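Local coordinates for protein HIAXHD3 (Humicola insolens, PDB 3ZXK) that removes arabinofuranosyl side chains, probably from xylan, as a family 43 glycoside hydrolase into which endo-xylanase activity has been introduced by engineering, at residues G411-G416 with V422-L427; S27-S32 with V253-G258; V60-F65 with P339-F344. One frame throughout, in Å; residues are numbered along the deposited sequence.

Interaction 1: G411-G416 with V422-L427; sequences GVWKQG and VMVDDL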
loop_
_atom_site.group_PDB
_atom_site.type_symbol
_atom_site.label_atom_id
_atom_site.label_comp_id
_atom_site.label_asym_id
_atom_site.label_seq_id
_atom_site.Cartn_x
_atom_site.Cartn_y
_atom_site.Cartn_z
ATOM N N GLY A 411 -18.090 -5.980 -16.605
ATOM C CA GLY A 411 -18.655 -4.641 -16.619
ATOM C C GLY A 411 -19.759 -4.490 -17.611
ATOM O O GLY A 411 -20.314 -5.480 -18.118
ATOM N N VAL A 412 -20.100 -3.233 -17.856
ATOM C CA VAL A 412 -21.190 -2.887 -18.754
ATOM C C VAL A 412 -20.630 -2.017 -19.864
ATOM O O VAL A 412 -19.855 -1.082 -19.608
ATOM C CB VAL A 412 -22.321 -2.120 -18.031
ATOM C CG1 VAL A 412 -23.464 -1.728 -18.993
ATOM C CG2 VAL A 412 -22.875 -2.944 -16.873
ATOM N N TRP A 413 -20.960 -2.396 -21.093
ATOM C CA TRP A 413 -20.680 -1.594 -22.290
ATOM C C TRP A 413 -21.992 -1.031 -22.798
ATOM O O TRP A 413 -22.972 -1.771 -23.028
ATOM C CB TRP A 413 -20.014 -2.438 -23.390
ATOM C CG TRP A 413 -18.563 -2.728 -23.146
ATOM C CD1 TRP A 413 -17.846 -2.562 -21.979
ATOM C CD2 TRP A 413 -17.628 -3.214 -24.131
ATOM N NE1 TRP A 413 -16.542 -2.921 -22.161
ATOM C CE2 TRP A 413 -16.342 -3.322 -23.458
ATOM C CE3 TRP A 413 -17.732 -3.563 -25.473
ATOM C CZ2 TRP A 413 -15.194 -3.749 -24.136
ATOM C CZ3 TRP A 413 -16.591 -3.984 -26.150
ATOM C CH2 TRP A 413 -15.353 -4.080 -25.499
ATOM N N LYS A 414 -22.021 0.284 -22.948
ATOM C CA LYS A 414 -23.155 0.991 -23.567
ATOM C C LYS A 414 -22.768 1.310 -25.026
ATOM O O LYS A 414 -21.814 2.039 -25.274
ATOM C CB LYS A 414 -23.492 2.282 -22.787
ATOM C CG LYS A 414 -24.784 2.980 -23.254
ATOM C CD LYS A 414 -26.037 2.248 -22.772
ATOM C CE LYS A 414 -27.305 2.981 -23.150
ATOM N NZ LYS A 414 -27.417 4.231 -22.362
ATOM N N GLN A 415 -23.475 0.717 -25.983
ATOM C CA GLN A 415 -23.281 1.030 -27.404
ATOM C C GLN A 415 -24.621 1.413 -27.984
ATOM O O GLN A 415 -25.566 0.631 -27.931
ATOM C CB GLN A 415 -22.598 -0.134 -28.156
ATOM C CG GLN A 415 -21.241 -0.542 -27.552
ATOM C CD GLN A 415 -20.713 -1.841 -28.122
ATOM O OE1 GLN A 415 -21.473 -2.746 -28.503
ATOM N NE2 GLN A 415 -19.412 -1.936 -28.209
ATOM N N GLY A 416 -24.719 2.627 -28.514
ATOM C CA GLY A 416 -26.022 3.141 -28.940
ATOM C C GLY A 416 -26.978 3.094 -27.767
ATOM O O GLY A 416 -26.678 3.603 -26.656
ATOM N N VAL A 422 -20.389 -7.512 -20.130
ATOM C CA VAL A 422 -19.264 -8.161 -20.799
ATOM C C VAL A 422 -18.200 -8.561 -19.778
ATOM O O VAL A 422 -18.094 -7.950 -18.691
ATOM C CB VAL A 422 -18.609 -7.239 -21.878
ATOM C CG1 VAL A 422 -19.586 -6.929 -23.015
ATOM C CG2 VAL A 422 -18.100 -5.945 -21.248
ATOM N N MET A 423 -17.425 -9.584 -20.116
ATOM C CA MET A 423 -16.210 -9.899 -19.382
ATOM C C MET A 423 -15.056 -9.728 -20.370
ATOM O O MET A 423 -15.091 -10.305 -21.436
ATOM C CB MET A 423 -16.297 -11.324 -18.774
ATOM C CG MET A 423 -15.120 -11.703 -17.895
ATOM S SD MET A 423 -13.707 -12.318 -18.845
ATOM C CE MET A 423 -12.478 -12.723 -17.591
ATOM N N VAL A 424 -14.067 -8.912 -19.996
ATOM C CA VAL A 424 -12.910 -8.548 -20.806
ATOM C C VAL A 424 -11.619 -9.053 -20.151
ATOM O O VAL A 424 -11.390 -8.875 -18.928
ATOM C CB VAL A 424 -12.859 -7.007 -20.986
ATOM C CG1 VAL A 424 -11.528 -6.519 -21.578
ATOM C CG2 VAL A 424 -14.068 -6.523 -21.787
ATOM N N ASP A 425 -10.752 -9.670 -20.955
ATOM C CA ASP A 425 -9.463 -10.091 -20.445
ATOM C C ASP A 425 -8.350 -9.630 -21.382
ATOM O O ASP A 425 -8.593 -8.826 -22.274
ATOM C CB ASP A 425 -9.449 -11.612 -20.155
ATOM C CG ASP A 425 -9.603 -12.473 -21.407
ATOM O OD1 ASP A 425 -9.663 -11.972 -22.551
ATOM O OD2 ASP A 425 -9.625 -13.719 -21.234
ATOM N N ASP A 426 -7.127 -10.097 -21.148
ATOM C CA ASP A 426 -5.965 -9.703 -21.964
ATOM C C ASP A 426 -5.711 -8.189 -21.993
ATOM O O ASP A 426 -5.301 -7.633 -23.012
ATOM C CB ASP A 426 -6.062 -10.254 -23.387
ATOM C CG ASP A 426 -4.740 -10.174 -24.129
ATOM O OD1 ASP A 426 -3.682 -10.482 -23.514
ATOM O OD2 ASP A 426 -4.749 -9.801 -25.330
ATOM N N LEU A 427 -5.934 -7.542 -20.851
ATOM C CA LEU A 427 -5.508 -6.155 -20.654
ATOM C C LEU A 427 -4.104 -6.206 -20.084
ATOM O O LEU A 427 -3.902 -6.729 -18.994
ATOM C CB LEU A 427 -6.436 -5.450 -19.666
ATOM C CG LEU A 427 -7.920 -5.267 -20.013
ATOM C CD1 LEU A 427 -8.770 -5.096 -18.764
ATOM C CD2 LEU A 427 -8.067 -4.087 -20.966
#
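Gly411 and Val422 face each other as an antiparallel hydrogen-bonded pair, their CA atoms 5.5 Å apart. Two backbone bonds close the ring between them. Gly411 N donates to Val422 O at 2.9 Å, and the return bond from Val422 N to Gly411 O has the same length; both are nearly straight at the hydrogen (161° and 164°). Each residue thus satisfies its own N-H and C=O on the other, a grip that fixes the register here. From this pair the two segments run apart, and their short axes make 105° instead of lying close to antiparallel, consistent with strong twist and bending of the hairpin.

Both belong to a beta hairpin, strands 406-415 and 418-429, within the C-terminal concanavalin A-like beta-sandwich domain. The next rung toward the turn is the backbone pairing of Trp413 with Arg420, and strand 436-448 continues the sheet beyond 418-429.

Apolar contact is carried by the Trp413 indole. With CG anti to the carbonyl carbon and beside the backbone N, the ring swings back across the hairpin from its own rung and lies over Val422. Val422 CG2 sits 3.5 Å from the centroid of the Trp413 five-membered ring, almost on its normal, a CH-pi contact directed at the pyrrole part. Farther out on the indole, Trp413 CZ2 meets Val424 CG2 at 3.8 Å by an oblique approach. Val424 also touches Tyr409 of strand 406-415.

Polar and charged partners also reach the ring. Trp413 NE1 is hydrogen-bonded to Tyr409 OH, which restrains the indole's rotation, and Arg397 makes a cation-pi interaction with the same side chain.

Interaction 2: S27-S32 with V253-G258; sequences SVFYYS and VDAPDG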
loop_
_atom_site.group_PDB
_atom_site.type_symbol
_atom_site.label_atom_id
_atom_site.label_comp_id
_atom_site.label_asym_id
_atom_site.label_seq_id
_atom_site.Cartn_x
_atom_site.Cartn_y
_atom_site.Cartn_z
ATOM N N SER A 27 1.079 4.178 23.701
ATOM C CA SER A 27 0.388 2.899 23.561
ATOM C C SER A 27 0.079 2.480 22.113
ATOM O O SER A 27 -0.473 1.407 21.869
ATOM C CB SER A 27 -0.910 2.948 24.381
ATOM O OG SER A 27 -0.582 3.164 25.731
ATOM N N VAL A 28 0.462 3.306 21.145
ATOM C CA VAL A 28 0.037 3.097 19.768
ATOM C C VAL A 28 1.220 2.849 18.842
ATOM O O VAL A 28 2.230 3.564 18.903
ATOM C CB VAL A 28 -0.773 4.310 19.220
ATOM C CG1 VAL A 28 -1.229 3.999 17.800
ATOM C CG2 VAL A 28 -1.956 4.622 20.127
ATOM N N PHE A 29 1.081 1.843 17.987
ATOM C CA PHE A 29 2.079 1.596 16.935
ATOM C C PHE A 29 1.540 2.147 15.627
ATOM O O PHE A 29 0.349 1.992 15.306
ATOM C CB PHE A 29 2.312 0.103 16.734
ATOM C CG PHE A 29 2.780 -0.616 17.960
ATOM C CD1 PHE A 29 4.156 -0.678 18.261
ATOM C CD2 PHE A 29 1.882 -1.274 18.804
ATOM C CE1 PHE A 29 4.618 -1.358 19.384
ATOM C CE2 PHE A 29 2.352 -1.960 19.941
ATOM C CZ PHE A 29 3.719 -2.002 20.223
ATOM N N TYR A 30 2.427 2.739 14.847
ATOM C CA TYR A 30 2.113 3.284 13.521
ATOM C C TYR A 30 2.976 2.623 12.463
ATOM O O TYR A 30 4.115 2.278 12.734
ATOM C CB TYR A 30 2.299 4.805 13.492
ATOM C CG TYR A 30 1.262 5.530 14.311
ATOM C CD1 TYR A 30 -0.048 5.678 13.843
ATOM C CD2 TYR A 30 1.577 6.027 15.571
ATOM C CE1 TYR A 30 -1.001 6.321 14.606
ATOM C CE2 TYR A 30 0.632 6.678 16.346
ATOM C CZ TYR A 30 -0.634 6.835 15.846
ATOM O OH TYR A 30 -1.596 7.449 16.588
ATOM N N TYR A 31 2.422 2.456 11.272
ATOM C CA TYR A 31 3.052 1.691 10.169
ATOM C C TYR A 31 2.793 2.516 8.934
ATOM O O TYR A 31 1.642 2.880 8.657
ATOM C CB TYR A 31 2.287 0.374 10.084
ATOM C CG TYR A 31 2.623 -0.664 9.034
ATOM C CD1 TYR A 31 2.636 -0.366 7.666
ATOM C CD2 TYR A 31 2.822 -1.985 9.425
ATOM C CE1 TYR A 31 2.862 -1.360 6.713
ATOM C CE2 TYR A 31 3.062 -2.967 8.478
ATOM C CZ TYR A 31 3.073 -2.664 7.144
ATOM O OH TYR A 31 3.315 -3.718 6.292
ATOM N N SER A 32 3.857 2.835 8.213
ATOM C CA SER A 32 3.794 3.602 6.975
ATOM C C SER A 32 4.247 2.740 5.798
ATOM O O SER A 32 5.256 2.054 5.910
ATOM C CB SER A 32 4.675 4.844 7.125
ATOM O OG SER A 32 4.769 5.584 5.919
ATOM N N VAL A 253 10.871 -2.242 16.312
ATOM C CA VAL A 253 10.071 -1.356 17.145
ATOM C C VAL A 253 9.959 -1.947 18.545
ATOM O O VAL A 253 9.934 -3.181 18.702
ATOM C CB VAL A 253 8.691 -1.070 16.521
ATOM C CG1 VAL A 253 7.847 -2.361 16.350
ATOM C CG2 VAL A 253 7.945 -0.035 17.353
ATOM N N ASP A 254 9.919 -1.069 19.539
ATOM C CA ASP A 254 9.820 -1.446 20.937
ATOM C C ASP A 254 8.357 -1.407 21.366
ATOM O O ASP A 254 7.629 -0.470 21.022
ATOM C CB ASP A 254 10.639 -0.498 21.831
ATOM C CG ASP A 254 10.316 1.006 21.618
ATOM O OD1 ASP A 254 10.414 1.512 20.464
ATOM O OD2 ASP A 254 10.068 1.716 22.615
ATOM N N ALA A 255 7.929 -2.421 22.106
ATOM C CA ALA A 255 6.606 -2.389 22.748
ATOM C C ALA A 255 6.693 -1.629 24.076
ATOM O O ALA A 255 7.797 -1.356 24.581
ATOM C CB ALA A 255 6.076 -3.807 22.953
ATOM N N PRO A 256 5.540 -1.257 24.650
ATOM C CA PRO A 256 5.600 -0.544 25.929
ATOM C C PRO A 256 6.356 -1.293 27.038
ATOM O O PRO A 256 6.926 -0.649 27.916
ATOM C CB PRO A 256 4.121 -0.363 26.294
ATOM C CG PRO A 256 3.439 -0.315 24.976
ATOM C CD PRO A 256 4.156 -1.338 24.136
ATOM N N ASP A 257 6.392 -2.623 26.991
ATOM C CA ASP A 257 7.108 -3.403 28.019
ATOM C C ASP A 257 8.639 -3.432 27.797
ATOM O O ASP A 257 9.379 -4.060 28.564
ATOM C CB ASP A 257 6.494 -4.812 28.154
ATOM C CG ASP A 257 6.786 -5.725 26.957
ATOM O OD1 ASP A 257 7.317 -5.245 25.935
ATOM O OD2 ASP A 257 6.499 -6.944 27.053
ATOM N N GLY A 258 9.116 -2.731 26.766
ATOM C CA GLY A 258 10.557 -2.681 26.456
ATOM C C GLY A 258 11.077 -3.782 25.538
ATOM O O GLY A 258 12.256 -3.789 25.156
#
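Phe29 places CG anti to its carbonyl carbon (chi1 -59°), which sets the ring rim against the segment 253-258, while Val253 has CG1 between its backbone N and carbonyl carbon (chi1 61°), which leaves CG2 anti to the N and facing the ring. The methyl reaches the ring at its edge, in plane, with Phe29 CD1 3.9 Å from Val253 CG2. Along the same rim, Phe29 CE1 lies 3.5 Å from Asp254 O, a contact of an aromatic C-H edge with a backbone carbonyl. The far corner of the ring, Phe29 CZ, abuts Ala255 CB at 4.0 Å. Pro256 comes from the opposite direction and brings CD obliquely to within 4.0 Å of Phe29 CZ. A type I turn from Ala255 to Gly258, closed by the Gly258 N to Ala255 O bond, carries this proline. Not one hydrogen bond joins the two segments; a nearby polar link is the salt bridge of Asp254 OD2 with Arg24, whose side chain also touches Phe29 and Pro256. Strand 28-32 belongs to the first four-stranded sheet and strand 250-254 to the last, so this edge-on aromatic packing lies where first and last blades meet in the five-bladed beta-propeller of family 43.

Interaction 3: V60-F65 with P339-F344; sequences VPRLNF and PDTSKF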
loop_
_atom_site.group_PDB
_atom_site.type_symbol
_atom_site.label_atom_id
_atom_site.label_comp_id
_atom_site.label_asym_id
_atom_site.label_seq_id
_atom_site.Cartn_x
_atom_site.Cartn_y
_atom_site.Cartn_z
ATOM N N VAL A 60 0.231 11.528 1.965
ATOM C CA VAL A 60 0.252 12.341 0.738
ATOM C C VAL A 60 -1.157 12.357 0.135
ATOM O O VAL A 60 -1.505 11.531 -0.710
ATOM C CB VAL A 60 1.340 11.835 -0.236
ATOM C CG1 VAL A 60 1.458 12.758 -1.452
ATOM C CG2 VAL A 60 2.693 11.757 0.452
ATOM N N PRO A 61 -1.997 13.296 0.576
ATOM C CA PRO A 61 -3.399 13.247 0.142
ATOM C C PRO A 61 -3.602 13.392 -1.359
ATOM O O PRO A 61 -4.612 12.891 -1.865
ATOM C CB PRO A 61 -4.064 14.389 0.922
ATOM C CG PRO A 61 -2.963 15.180 1.567
ATOM C CD PRO A 61 -1.807 14.216 1.718
ATOM N N ARG A 62 -2.705 14.083 -2.053
ATOM C CA ARG A 62 -2.730 14.108 -3.522
ATOM C C ARG A 62 -1.275 14.177 -3.925
ATOM O O ARG A 62 -0.520 14.946 -3.330
ATOM C CB ARG A 62 -3.491 15.319 -4.049
ATOM C CG ARG A 62 -3.525 15.416 -5.564
ATOM C CD ARG A 62 -4.430 16.559 -5.999
ATOM N NE ARG A 62 -4.469 16.675 -7.459
ATOM C CZ ARG A 62 -5.351 16.058 -8.237
ATOM N NH1 ARG A 62 -6.310 15.300 -7.694
ATOM N NH2 ARG A 62 -5.274 16.203 -9.559
ATOM N N LEU A 63 -0.873 13.390 -4.915
ATOM C CA LEU A 63 0.535 13.281 -5.284
ATOM C C LEU A 63 0.940 14.588 -5.935
ATOM O O LEU A 63 0.303 15.028 -6.865
ATOM C CB LEU A 63 0.744 12.085 -6.237
ATOM C CG LEU A 63 0.124 10.756 -5.730
ATOM C CD1 LEU A 63 0.506 9.598 -6.650
ATOM C CD2 LEU A 63 0.566 10.429 -4.307
ATOM N N ASN A 64 2.012 15.205 -5.442
ATOM C CA ASN A 64 2.489 16.497 -5.937
ATOM C C ASN A 64 3.861 16.422 -6.597
ATOM O O ASN A 64 4.647 17.373 -6.542
ATOM C CB ASN A 64 2.511 17.507 -4.781
ATOM C CG ASN A 64 3.542 17.162 -3.697
ATOM O OD1 ASN A 64 3.686 15.999 -3.286
ATOM N ND2 ASN A 64 4.239 18.187 -3.207
ATOM N N PHE A 65 4.122 15.318 -7.259
ATOM C CA PHE A 65 5.463 15.019 -7.731
ATOM C C PHE A 65 5.673 15.340 -9.201
ATOM O O PHE A 65 6.752 15.089 -9.745
ATOM C CB PHE A 65 5.794 13.555 -7.489
ATOM C CG PHE A 65 5.407 13.057 -6.125
ATOM C CD1 PHE A 65 5.851 13.728 -4.989
ATOM C CD2 PHE A 65 4.622 11.912 -5.969
ATOM C CE1 PHE A 65 5.531 13.270 -3.712
ATOM C CE2 PHE A 65 4.299 11.452 -4.689
ATOM C CZ PHE A 65 4.727 12.143 -3.562
ATOM N N PRO A 339 -6.865 11.654 -9.013
ATOM C CA PRO A 339 -8.166 11.744 -9.644
ATOM C C PRO A 339 -8.413 13.123 -10.283
ATOM O O PRO A 339 -7.779 14.122 -9.882
ATOM C CB PRO A 339 -9.113 11.512 -8.457
ATOM C CG PRO A 339 -8.394 12.117 -7.311
ATOM C CD PRO A 339 -6.961 11.713 -7.548
ATOM N N ASP A 340 -9.294 13.162 -11.278
ATOM C CA ASP A 340 -9.891 14.421 -11.738
ATOM C C ASP A 340 -11.070 14.727 -10.800
ATOM O O ASP A 340 -12.131 14.090 -10.864
ATOM C CB ASP A 340 -10.348 14.301 -13.195
ATOM C CG ASP A 340 -10.968 15.585 -13.741
ATOM O OD1 ASP A 340 -11.348 16.478 -12.943
ATOM O OD2 ASP A 340 -11.085 15.687 -14.981
ATOM N N THR A 341 -10.868 15.696 -9.919
ATOM C CA THR A 341 -11.863 15.953 -8.891
ATOM C C THR A 341 -13.149 16.576 -9.427
ATOM O O THR A 341 -14.161 16.562 -8.740
ATOM C CB THR A 341 -11.309 16.873 -7.785
ATOM O OG1 THR A 341 -10.977 18.142 -8.370
ATOM C CG2 THR A 341 -10.076 16.245 -7.132
ATOM N N SER A 342 -13.124 17.087 -10.654
ATOM C CA SER A 342 -14.313 17.685 -11.242
ATOM C C SER A 342 -15.270 16.580 -11.761
ATOM O O SER A 342 -16.415 16.879 -12.159
ATOM C CB SER A 342 -13.933 18.632 -12.391
ATOM O OG SER A 342 -13.577 17.934 -13.583
ATOM N N LYS A 343 -14.792 15.329 -11.731
ATOM C CA LYS A 343 -15.483 14.214 -12.379
ATOM C C LYS A 343 -15.990 13.130 -11.428
ATOM O O LYS A 343 -16.578 12.164 -11.875
ATOM C CB LYS A 343 -14.641 13.590 -13.502
ATOM C CG LYS A 343 -14.421 14.491 -14.736
ATOM C CD LYS A 343 -15.677 14.768 -15.574
ATOM C CE LYS A 343 -15.344 15.579 -16.826
ATOM N NZ LYS A 343 -14.991 16.995 -16.532
ATOM N N PHE A 344 -15.804 13.300 -10.120
ATOM C CA PHE A 344 -16.462 12.424 -9.142
ATOM C C PHE A 344 -17.070 13.226 -8.005
ATOM O O PHE A 344 -16.608 14.335 -7.681
ATOM C CB PHE A 344 -15.487 11.350 -8.593
ATOM C CG PHE A 344 -14.556 11.854 -7.511
ATOM C CD1 PHE A 344 -14.923 11.780 -6.160
ATOM C CD2 PHE A 344 -13.297 12.375 -7.838
ATOM C CE1 PHE A 344 -14.049 12.221 -5.178
ATOM C CE2 PHE A 344 -12.432 12.830 -6.851
ATOM C CZ PHE A 344 -12.819 12.768 -5.518
#
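Arg62 and Pro339 make a polar, partly buried contact between domains: the loop following strand 54-58 of the catalytic propeller meets the loop between strands 334-336 and 344-346 of the C-terminal beta-sandwich domain. The Arg62 side chain stretches across, CG opposite the backbone N (chi1 179°) and the chain extended to NE, and the guanidinium arrives end-on. Both terminal nitrogens close on a single acceptor: NH1 of Arg62 lies 2.9 Å from Pro339 O, and NH2 of Arg62 is 3.3 Å from that oxygen with a more bent bond. The oxygen lies practically in the guanidinium plane. The Pro339 ring flanks this grip, its CD 3.6 Å from Arg62 NH1, and Thr341 CG2 approaches Arg62 NH1 obliquely at 3.9 Å. A leucine in place of Arg62 has neither donor, and the Pro339 carbonyl would probably lose its partners from this loop, weakening the domain tie. Just beyond, Asp340 OD1 accepts from Ser342 N in an Asx turn. A second link is the hydrogen bond of Asn338 ND2 to Leu63 O. Since the acceptor is a neutral carbonyl and the ion pair of Arg62 NH2 with Asp70 OD1 is long and weak, directed hydrogen bonding, more than charge pairing, appears to carry this contact.

Overall arrangement
Interaction 2 lies within the propeller, interaction 1 within the C-terminal domain on the opposite side of the chain's centre, their centres about 47 Å apart; interaction 3 bridges the two domains. Its nearest atoms are about 8 Å from those of interaction 2 and about 16 Å from those of interaction 1, and no two contacts touch. Along the chain, the segments of interactions 2 and 3 alternate, whereas interaction 1 follows both. None of the touching residues lines the glycan pocket, but His248 and Gln249 of that pocket immediately precede the strand that carries Val253. Phe469 and Trp502 bring the C-terminal domain into the same pocket, so the pairing of the domains, to which interaction 3 contributes, may bear on its shape.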